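Local structure of OxyA protein (Actinoplanes teichomyceticus, 5HH3) at residues D128-D131 with A132-A135. The protein is a heme-dependent cytochrome P450 that probably catalyses a phenolic coupling step in the cyclisation of a glycopeptide antibiotic precursor peptide. Residues are numbered along the deposited sequence; the frame is centred on the assembly and turned at random.
Sequences DSLD and AIEA
D128 O accepts a hydrogen bond from A132 N, 3.0 Å away, and the CB methyl of A132 lies over the preceding turn, 3.6 Å from S129 O and scarcely farther from D128 O. One residue on, S129 O receives I133 N at 3.1 Å. The same oxygen is flanked by the isoleucine side chain: CG1 of I133 approaches it to 3.3 Å, because chi1 of -70° leaves CG1 beside the backbone N and turns it back toward the preceding turn. The hydroxyl of S129 is engaged with V125 O and with S149 on helix 142-159. L130 O accepts a hydrogen bond from E134 N at 2.9 Å, while L130 CD2 meets I133 CD1 at 4.4 Å, a loose apolar contact between two buried side chains; L130 also packs on A364 and L365 of helix 351-368, whereas I133 leans on F142 and F146. D131 O closes the series on A135 N, again at 2.9 Å. The carboxylates of D131 and E134 lie on one side, OD1 to OE1 4.9 Å apart, and both form salt bridges to NH2 of R368, whose positive charge probably offsets the repulsion expected between them. E134 reaches this position with CG anti to its backbone N and an extended chain. Four consecutive i to i+4 bonds, with N-H...O angles of 155° to 165°, identify a regular alpha-helical segment: the C-terminal end of helix 112-136, amphipathic here, with its apolar face against helices 142-159 and 351-368 of the P450 fold, away from the heme.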
ATOM      1  N   ASP B 128     -15.089  12.587  35.322  1.00 44.63           N
ATOM      2  CA  ASP B 128     -13.950  11.833  35.893  1.00 45.73           C
ATOM      3  C   ASP B 128     -12.642  12.154  35.156  1.00 43.79           C
ATOM      4  O   ASP B 128     -11.621  12.416  35.779  1.00 44.50           O
ATOM      5  CB  ASP B 128     -14.201  10.310  35.866  1.00 46.72           C
ATOM      6  CG  ASP B 128     -15.298   9.862  36.831  1.00 49.23           C
ATOM      7  OD1 ASP B 128     -15.469  10.483  37.904  1.00 51.77           O
ATOM      8  OD2 ASP B 128     -15.995   8.870  36.514  1.00 50.10           O
ATOM      9  N   SER B 129     -12.676  12.160  33.828  1.00 41.73           N
ATOM     10  CA  SER B 129     -11.493  12.505  33.043  1.00 40.72           C
ATOM     11  C   SER B 129     -10.998  13.925  33.371  1.00 40.70           C
ATOM     12  O   SER B 129      -9.793  14.150  33.502  1.00 40.63           O
ATOM     13  CB  SER B 129     -11.770  12.349  31.534  1.00 39.92           C
ATOM     14  OG  SER B 129     -12.024  10.976  31.228  1.00 39.84           O
ATOM     15  N   LEU B 130     -11.928  14.868  33.515  1.00 40.25           N
ATOM     16  CA  LEU B 130     -11.579  16.267  33.844  1.00 40.45           C
ATOM     17  C   LEU B 130     -11.056  16.425  35.275  1.00 41.94           C
ATOM     18  O   LEU B 130     -10.133  17.211  35.512  1.00 42.23           O
ATOM     19  CB  LEU B 130     -12.763  17.212  33.576  1.00 39.66           C
ATOM     20  CG  LEU B 130     -13.205  17.324  32.110  1.00 37.57           C
ATOM     21  CD1 LEU B 130     -14.584  17.945  31.988  1.00 37.71           C
ATOM     22  CD2 LEU B 130     -12.218  18.120  31.298  1.00 37.57           C
ATOM     23  N   ASP B 131     -11.615  15.662  36.216  1.00 42.61           N
ATOM     24  CA  ASP B 131     -11.078  15.613  37.587  1.00 44.74           C
ATOM     25  C   ASP B 131      -9.631  15.113  37.586  1.00 44.26           C
ATOM     26  O   ASP B 131      -8.792  15.685  38.266  1.00 44.15           O
ATOM     27  CB  ASP B 131     -11.936  14.720  38.521  1.00 46.45           C
ATOM     28  CG  ASP B 131     -13.308  15.323  38.840  1.00 47.57           C
ATOM     29  OD1 ASP B 131     -13.549  16.487  38.472  1.00 48.40           O
ATOM     30  OD2 ASP B 131     -14.158  14.631  39.453  1.00 48.83           O
ATOM     31  N   ALA B 132      -9.348  14.045  36.837  1.00 42.46           N
ATOM     32  CA  ALA B 132      -7.978  13.507  36.741  1.00 43.28           C
ATOM     33  C   ALA B 132      -6.984  14.508  36.112  1.00 42.71           C
ATOM     34  O   ALA B 132      -5.843  14.595  36.538  1.00 42.73           O
ATOM     35  CB  ALA B 132      -7.969  12.204  35.944  1.00 42.86           C
ATOM     36  N   ILE B 133      -7.421  15.239  35.090  1.00 41.95           N
ATOM     37  CA  ILE B 133      -6.595  16.283  34.454  1.00 42.21           C
ATOM     38  C   ILE B 133      -6.303  17.377  35.474  1.00 44.16           C
ATOM     39  O   ILE B 133      -5.156  17.782  35.647  1.00 45.00           O
ATOM     40  CB  ILE B 133      -7.286  16.892  33.194  1.00 40.66           C
ATOM     41  CG1 ILE B 133      -7.313  15.868  32.057  1.00 39.18           C
ATOM     42  CG2 ILE B 133      -6.572  18.164  32.734  1.00 41.07           C
ATOM     43  CD1 ILE B 133      -8.275  16.207  30.937  1.00 37.60           C
ATOM     44  N   GLU B 134      -7.344  17.829  36.165  1.00 45.63           N
ATOM     45  CA  GLU B 134      -7.193  18.870  37.193  1.00 48.50           C
ATOM     46  C   GLU B 134      -6.221  18.432  38.302  1.00 48.91           C
ATOM     47  O   GLU B 134      -5.335  19.198  38.689  1.00 49.78           O
ATOM     48  CB  GLU B 134      -8.558  19.294  37.763  1.00 50.65           C
ATOM     49  CG  GLU B 134      -8.520  20.625  38.508  1.00 54.82           C
ATOM     50  CD  GLU B 134      -9.886  21.265  38.745  1.00 57.07           C
ATOM     51  OE1 GLU B 134     -10.950  20.628  38.564  1.00 57.71           O
ATOM     52  OE2 GLU B 134      -9.885  22.448  39.138  1.00 62.19           O
ATOM     53  N   ALA B 135      -6.343  17.189  38.761  1.00 47.75           N
ATOM     54  CA  ALA B 135      -5.433  16.664  39.781  1.00 49.10           C
ATOM     55  C   ALA B 135      -3.978  16.530  39.321  1.00 49.23           C
ATOM     56  O   ALA B 135      -3.075  16.626  40.152  1.00 50.37           O
ATOM     57  CB  ALA B 135      -5.943  15.335  40.339  1.00 49.43           C
TER